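Local coordinates for protein extracellular ligand-binding receptor (Rhodopseudomonas palustris, PDB 3SG0) that probably serves as a periplasmic solute-binding protein for lignin-derived aromatic acids, and here holds benzoyl-formic acid in the cleft between its two lobes, at residues S37-A42 against A197-S202; S97-S102 against S168-E173; K138-D143 against Q245-A250. All coordinates share one frame; numbering follows the deposited sequence.

Contact 1: residues S37-A42 against A197-S202. With 173 (benzoyl-formic acid), chain B.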
# COMPACT_ATOMS: atom_id res chain seq x y z
N SER A 37 -14.49 -5.24 2.16
CA SER A 37 -15.43 -4.70 3.13
C SER A 37 -14.68 -4.51 4.44
O SER A 37 -13.51 -4.91 4.56
CB SER A 37 -16.64 -5.62 3.30
OG SER A 37 -16.25 -6.93 3.66
N GLY A 38 -15.32 -3.87 5.42
CA GLY A 38 -14.64 -3.50 6.65
C GLY A 38 -13.93 -2.17 6.49
O GLY A 38 -14.07 -1.50 5.46
N PRO A 39 -13.14 -1.77 7.48
CA PRO A 39 -12.50 -0.45 7.41
C PRO A 39 -11.42 -0.33 6.33
O PRO A 39 -10.95 0.78 6.06
CB PRO A 39 -11.89 -0.27 8.81
CG PRO A 39 -11.75 -1.66 9.34
CD PRO A 39 -12.92 -2.43 8.79
N GLY A 40 -11.03 -1.45 5.72
CA GLY A 40 -10.12 -1.42 4.60
C GLY A 40 -10.78 -1.26 3.24
O GLY A 40 -10.07 -1.29 2.24
N ALA A 41 -12.10 -1.06 3.19
CA ALA A 41 -12.84 -1.11 1.93
C ALA A 41 -12.35 -0.14 0.86
O ALA A 41 -12.39 -0.48 -0.33
CB ALA A 41 -14.34 -0.90 2.17
N ALA A 42 -11.90 1.05 1.24
CA ALA A 42 -11.43 1.99 0.23
C ALA A 42 -10.12 1.52 -0.43
O ALA A 42 -9.71 2.06 -1.47
CB ALA A 42 -11.25 3.37 0.82
N ALA A 197 -8.42 2.87 16.83
CA ALA A 197 -8.69 1.68 16.05
C ALA A 197 -9.45 2.06 14.79
O ALA A 197 -10.20 3.03 14.77
CB ALA A 197 -9.45 0.66 16.86
N ARG A 198 -9.25 1.30 13.71
CA ARG A 198 -9.73 1.72 12.40
C ARG A 198 -11.22 2.01 12.33
O ARG A 198 -11.64 2.93 11.62
CB ARG A 198 -9.33 0.72 11.30
CG ARG A 198 -7.84 0.46 11.21
CD ARG A 198 -7.41 -0.06 9.83
NE ARG A 198 -5.99 -0.38 9.83
CZ ARG A 198 -5.17 -0.32 8.78
NH1 ARG A 198 -5.62 0.03 7.57
NH2 ARG A 198 -3.90 -0.62 8.95
N SER A 199 -12.04 1.25 13.07
CA SER A 199 -13.48 1.45 13.01
C SER A 199 -14.05 2.39 14.07
O SER A 199 -15.27 2.56 14.14
CB SER A 199 -14.23 0.12 13.06
OG SER A 199 -13.97 -0.64 11.89
N ASP A 200 -13.20 3.01 14.88
CA ASP A 200 -13.71 3.85 15.96
C ASP A 200 -14.63 4.96 15.46
O ASP A 200 -14.37 5.59 14.43
CB ASP A 200 -12.56 4.48 16.75
CG ASP A 200 -11.87 3.51 17.68
OD1 ASP A 200 -12.35 2.37 17.85
OD2 ASP A 200 -10.83 3.90 18.25
N ALA A 201 -15.69 5.23 16.22
CA ALA A 201 -16.64 6.29 15.89
C ALA A 201 -16.15 7.70 16.25
O ALA A 201 -16.60 8.69 15.66
CB ALA A 201 -17.98 6.01 16.55
N SER A 202 -15.24 7.79 17.21
CA SER A 202 -14.79 9.07 17.74
C SER A 202 -13.32 9.01 18.09
O SER A 202 -12.83 7.96 18.52
CB SER A 202 -15.59 9.44 19.01
OG SER A 202 -15.03 10.59 19.63
O1B 173 B . -0.77 -1.35 5.16
C1 173 B . -1.81 -0.93 5.59
O1A 173 B . -2.40 -1.39 6.76
C2 173 B . -2.43 0.30 4.99
O2 173 B . -3.31 0.87 5.56
C1G 173 B . -1.95 0.72 3.64
C2D 173 B . -1.78 -0.33 2.55
C2E 173 B . -1.27 0.07 1.18
C3 173 B . -0.92 1.53 0.92
C1E 173 B . -1.10 2.58 2.04
C1D 173 B . -1.62 2.18 3.41
O HOH W 1 -8.19 1.42 6.81
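The mouth of the ligand cleft in this periplasmic binding protein is closed where two type I beta turns meet, Gly38 to Ala41 from one lobe and Ala197 to Asp200 from the other. Pro39, at the second position of the first turn, makes the contact: its CB rests 3.7 Å from Arg198 CB, the two side chains crossing at about a right angle, while Pro39 CG lies 3.5 Å from Ser199 OG. Arg198 runs inward: CG lies anti to the carbonyl carbon (chi1 -57°), and the extended chain beyond it carries the guanidinium past the proline to benzoyl-formic acid. There NH2 of Arg198 donates to ligand O1A at 2.8 Å, and NH1 makes a longer bond of 3.2 Å to the keto oxygen O2, so carboxylate and ketone are read together. Asp169 forms a salt bridge with the same NH2, which would tend to fix the group's rotation. A leucine in place of Arg198 would probably leave both ligand oxygens without these donors and Asp169 without its cationic mate. One water in the guanidinium plane also joins the lobes, accepting from Arg198 NH1 at 3.0 Å and donating to Pro39 O at 2.9 Å.

Contact 2: residues S97-S102 against S168-E173. With 173 (benzoyl-formic acid), chain B.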
# COMPACT_ATOMS: atom_id res chain seq x y z
N SER A 97 -4.89 -6.33 1.78
CA SER A 97 -4.85 -4.89 1.54
C SER A 97 -4.21 -4.11 2.67
O SER A 97 -3.75 -2.99 2.47
CB SER A 97 -6.27 -4.36 1.39
OG SER A 97 -7.03 -5.10 0.44
N LEU A 98 -4.26 -4.69 3.87
CA LEU A 98 -3.86 -4.00 5.10
C LEU A 98 -2.76 -4.77 5.79
O LEU A 98 -2.67 -5.99 5.66
CB LEU A 98 -5.03 -3.87 6.08
CG LEU A 98 -6.39 -3.47 5.52
CD1 LEU A 98 -7.42 -3.35 6.65
CD2 LEU A 98 -6.30 -2.18 4.73
N THR A 99 -1.96 -4.06 6.57
CA THR A 99 -0.84 -4.67 7.27
C THR A 99 -1.25 -5.72 8.30
O THR A 99 -0.74 -6.84 8.27
CB THR A 99 0.08 -3.59 7.87
OG1 THR A 99 0.72 -2.87 6.81
CG2 THR A 99 1.14 -4.22 8.74
N PRO A 100 -2.17 -5.40 9.23
CA PRO A 100 -2.54 -6.42 10.23
C PRO A 100 -3.12 -7.68 9.58
O PRO A 100 -2.96 -8.79 10.08
CB PRO A 100 -3.60 -5.71 11.09
CG PRO A 100 -4.07 -4.54 10.27
CD PRO A 100 -2.88 -4.13 9.46
N VAL A 101 -3.83 -7.49 8.47
CA VAL A 101 -4.47 -8.59 7.78
C VAL A 101 -3.45 -9.44 7.03
O VAL A 101 -3.58 -10.66 6.92
CB VAL A 101 -5.58 -8.07 6.84
CG1 VAL A 101 -6.29 -9.21 6.17
CG2 VAL A 101 -6.57 -7.21 7.62
N SER A 102 -2.40 -8.78 6.53
CA SER A 102 -1.36 -9.45 5.74
C SER A 102 -0.33 -10.20 6.57
O SER A 102 0.24 -11.19 6.11
CB SER A 102 -0.63 -8.44 4.87
OG SER A 102 -1.49 -7.87 3.91
N SER A 168 -3.72 2.08 16.01
CA SER A 168 -3.11 1.19 17.00
C SER A 168 -2.81 -0.17 16.38
O SER A 168 -3.32 -1.20 16.83
CB SER A 168 -4.03 1.05 18.21
OG SER A 168 -5.36 0.80 17.79
N ASP A 169 -2.01 -0.18 15.33
CA ASP A 169 -1.59 -1.42 14.69
C ASP A 169 -0.22 -1.22 14.05
O ASP A 169 0.37 -0.14 14.18
CB ASP A 169 -2.64 -1.91 13.67
CG ASP A 169 -2.82 -0.98 12.48
OD1 ASP A 169 -1.90 -0.23 12.12
OD2 ASP A 169 -3.92 -1.03 11.88
N ALA A 170 0.28 -2.24 13.38
CA ALA A 170 1.64 -2.19 12.87
C ALA A 170 1.83 -1.15 11.76
O ALA A 170 2.93 -0.65 11.56
CB ALA A 170 2.10 -3.56 12.40
N TYR A 171 0.75 -0.82 11.05
CA TYR A 171 0.85 0.25 10.05
C TYR A 171 1.09 1.60 10.73
O TYR A 171 2.05 2.31 10.42
CB TYR A 171 -0.42 0.32 9.19
CG TYR A 171 -0.40 1.47 8.21
CD1 TYR A 171 0.38 1.41 7.06
CD2 TYR A 171 -1.14 2.62 8.45
CE1 TYR A 171 0.41 2.47 6.17
CE2 TYR A 171 -1.11 3.69 7.57
CZ TYR A 171 -0.34 3.60 6.42
OH TYR A 171 -0.29 4.62 5.51
N GLY A 172 0.21 1.97 11.66
CA GLY A 172 0.38 3.23 12.36
C GLY A 172 1.70 3.28 13.09
O GLY A 172 2.44 4.26 12.99
N GLU A 173 2.01 2.23 13.83
CA GLU A 173 3.22 2.23 14.65
C GLU A 173 4.51 2.28 13.83
O GLU A 173 5.53 2.76 14.31
CB GLU A 173 3.22 1.04 15.61
CG GLU A 173 2.20 1.19 16.74
CD GLU A 173 2.49 2.41 17.61
OE1 GLU A 173 3.49 2.38 18.36
OE2 GLU A 173 1.73 3.39 17.55
O1B 173 B . -0.77 -1.35 5.16
C1 173 B . -1.81 -0.93 5.59
O1A 173 B . -2.40 -1.39 6.76
C2 173 B . -2.43 0.30 4.99
O2 173 B . -3.31 0.87 5.56
C1G 173 B . -1.95 0.72 3.64
C2D 173 B . -1.78 -0.33 2.55
C2E 173 B . -1.27 0.07 1.18
C3 173 B . -0.92 1.53 0.92
C1E 173 B . -1.10 2.58 2.04
C1D 173 B . -1.62 2.18 3.41
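Thr99 lays its methyl group against Ala170, CG2 to CB at 3.8 Å, and the same CG2 of Thr99 lies 4.1 Å from Tyr171 N. With CG2 anti to the backbone N (chi1 of OG1 -67°), the methyl faces the opposite helix, and the hydroxyl is turned to the ligand and is also bonded to Ala122 N. Beside this pair the ring of Pro100 meets OD2 of Asp169 obliquely through its CG, a contact to be read with caution because the proline has two conformers; the strong partner of OD2 is Arg198. The other oxygen of this aspartate turns back on its own helix as an N-cap: Gly172 N donates to Asp169 OD1 nearly in line with the C-O bond at 3.1 Å, and the amide of the residue before adds a weak bond.

Two helix N-termini, those of 99-111 and 170-186, thus face each other across the cleft of a two-lobed binding protein, and benzoyl-formic acid sits between them. Thr99 grips its carboxylate twice, through the backbone N to O1A at 2.7 Å in an almost straight bond (176°) and through OG1 to O1B, also 2.7 Å. The amide belongs to the first turn of its helix, and the helix end would be expected to favour the negative charge. From the other lobe Tyr171 spreads a ring face over the ligand: keto O2 stands 3.8 Å above the ring plane, over its centre, and CE1 of Tyr171 comes to 3.4 Å from C1D of the phenyl group. The phenol OH of this tyrosine has a probable hydrogen-bond partner in Thr246.

Contact 3: residues K138-D143 against Q245-A250. With 173 (benzoyl-formic acid), chain B.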
# COMPACT_ATOMS: atom_id res chain seq x y z
N LYS A 138 6.53 -7.18 -2.38
CA LYS A 138 5.74 -6.06 -1.89
C LYS A 138 5.91 -4.83 -2.77
O LYS A 138 6.94 -4.16 -2.72
CB LYS A 138 6.20 -5.75 -0.46
CG LYS A 138 5.50 -4.59 0.21
CD LYS A 138 5.95 -4.48 1.67
CE LYS A 138 5.31 -3.33 2.39
NZ LYS A 138 5.82 -2.03 1.89
N VAL A 139 4.90 -4.52 -3.57
CA VAL A 139 5.00 -3.39 -4.49
C VAL A 139 4.78 -2.02 -3.85
O VAL A 139 5.26 -1.02 -4.41
CB VAL A 139 4.08 -3.53 -5.72
CG1 VAL A 139 4.48 -4.73 -6.55
CG2 VAL A 139 2.60 -3.55 -5.33
N VAL A 140 4.08 -1.91 -2.73
CA VAL A 140 3.91 -0.59 -2.11
C VAL A 140 5.22 -0.25 -1.42
O VAL A 140 5.76 -1.08 -0.71
CB VAL A 140 2.76 -0.60 -1.08
CG1 VAL A 140 2.70 0.73 -0.35
CG2 VAL A 140 1.44 -0.90 -1.77
N PRO A 141 5.76 0.97 -1.62
CA PRO A 141 7.02 1.27 -0.92
C PRO A 141 6.90 1.16 0.59
O PRO A 141 5.91 1.56 1.19
CB PRO A 141 7.30 2.72 -1.35
CG PRO A 141 6.65 2.83 -2.70
CD PRO A 141 5.36 2.06 -2.53
N ASN A 142 7.95 0.60 1.20
CA ASN A 142 7.99 0.48 2.65
C ASN A 142 7.74 1.81 3.34
O ASN A 142 8.31 2.85 2.97
CB ASN A 142 9.35 -0.07 3.09
CG ASN A 142 9.52 -1.55 2.80
OD1 ASN A 142 8.57 -2.26 2.47
ND2 ASN A 142 10.76 -2.02 2.92
N ASP A 143 6.91 1.78 4.38
CA ASP A 143 6.52 3.00 5.08
C ASP A 143 7.69 3.74 5.69
O ASP A 143 7.60 4.96 5.85
CB ASP A 143 5.49 2.70 6.17
CG ASP A 143 4.12 2.41 5.60
OD1 ASP A 143 3.72 3.14 4.66
OD2 ASP A 143 3.47 1.47 6.08
N GLN A 245 -0.54 13.60 6.42
CA GLN A 245 -1.10 12.26 6.41
C GLN A 245 -0.08 11.33 5.76
O GLN A 245 1.11 11.66 5.70
CB GLN A 245 -2.46 12.24 5.71
CG GLN A 245 -3.56 12.99 6.46
CD GLN A 245 -4.60 12.08 7.11
OE1 GLN A 245 -4.39 10.89 7.30
NE2 GLN A 245 -5.76 12.65 7.43
N THR A 246 -0.54 10.18 5.31
CA THR A 246 0.29 9.15 4.69
C THR A 246 -0.34 8.71 3.38
O THR A 246 -1.48 9.07 3.07
CB THR A 246 0.40 7.89 5.57
OG1 THR A 246 -0.87 7.23 5.62
CG2 THR A 246 0.89 8.23 6.97
N HIS A 247 0.38 7.88 2.63
CA HIS A 247 -0.15 7.36 1.37
C HIS A 247 -1.37 6.46 1.52
O HIS A 247 -1.96 6.06 0.52
CB HIS A 247 0.95 6.69 0.53
CG HIS A 247 1.63 5.53 1.19
ND1 HIS A 247 2.60 4.80 0.55
CD2 HIS A 247 1.50 4.98 2.43
CE1 HIS A 247 3.04 3.85 1.35
NE2 HIS A 247 2.39 3.94 2.50
N GLY A 248 -1.75 6.14 2.76
CA GLY A 248 -3.02 5.48 3.00
C GLY A 248 -4.22 6.34 2.60
O GLY A 248 -5.33 5.80 2.48
N VAL A 249 -4.02 7.63 2.39
CA VAL A 249 -5.14 8.51 2.06
C VAL A 249 -5.24 8.84 0.58
O VAL A 249 -6.11 9.62 0.18
CB VAL A 249 -5.12 9.83 2.88
CG1 VAL A 249 -4.90 9.55 4.36
CG2 VAL A 249 -4.08 10.83 2.34
N ALA A 250 -4.39 8.23 -0.24
CA ALA A 250 -4.18 8.65 -1.63
C ALA A 250 -5.30 8.20 -2.59
O ALA A 250 -5.05 7.95 -3.77
CB ALA A 250 -2.82 8.18 -2.11
O1B 173 B . -0.77 -1.35 5.16
C1 173 B . -1.81 -0.93 5.59
O1A 173 B . -2.40 -1.39 6.76
C2 173 B . -2.43 0.30 4.99
O2 173 B . -3.31 0.87 5.56
C1G 173 B . -1.95 0.72 3.64
C2D 173 B . -1.78 -0.33 2.55
C2E 173 B . -1.27 0.07 1.18
C3 173 B . -0.92 1.53 0.92
C1E 173 B . -1.10 2.58 2.04
C1D 173 B . -1.62 2.18 3.41
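One hydrogen bond joins His247 to Asp143, and it is the polar centre of this buried contact. His247 NE2 donates to Asp143 OD1 at 2.7 Å, the oxygen being approached almost in line with its C-O bond, but the bond is bent (138° at the hydrogen), in part because the oxygen is tilted 27° from the ring plane; carboxylate and imidazole planes stand 71° apart. Both partners have a second tie: His247 ND1 is bonded to Glu270, and Asp143 OD1 also to the hydroxyl of Tyr175. With a carboxylate at each nitrogen, the imidazole is fixed against flipping and may be biased toward the protonated form.

Van der Waals contacts flank the imidazole. Val140 CG1 meets His247 CE1 at 3.6 Å, the side chains crossing at a slant, and the carbonyl oxygen of Pro141 lies in the ring plane at its edge, O to His247 CE1 at 3.7 Å. Ligand contacts follow from the same groups. One face of the imidazole lies toward the phenyl group of benzoyl-formic acid, with CD2 of His247 3.6 Å from C1E. Gly248 brings its CA to 3.6 Å from C1D, which leaves little room for a beta carbon, and Val140 CG1 approaches C3 at the far end of the ring.

Bonds within each segment shape the backbones. Lys138 NZ bonds to Val140 O and to Asn142 OD1, the latter on a lone pair in the carbonyl plane, and outside the segment to Ala121 O, so the lysine ties together the loop that leads into helix 143-156. In the other loop Thr246 OG1 accepts from Gly248 N, an ST turn. Two loops that follow strands of separate sheets thus close on the aromatic end of a ligand, the arrangement of an interdomain cleft in a periplasmic binding protein.

Overall arrangement
The three contacts form a series along one cleft, each pairing a loop or helix start of the lobe built round strand 28-34 with one of the lobe built round strand 161-167. Contact 1 reaches from the mouth to the carboxylate and keto oxygens of benzoyl-formic acid, contact 2 holds the carboxylate and overlaps the ring, and contact 3 meets the phenyl ring. The centres of contacts 1 and 3 are about 17 Å apart, and each is about 12 Å from that of contact 2, which touches both: Asp169 OD2 meets Arg198 NH2 at 3.0 Å, and Tyr171 OH lies 2.7 Å from Thr246 OG1. Contacts 1 and 3 themselves do not touch.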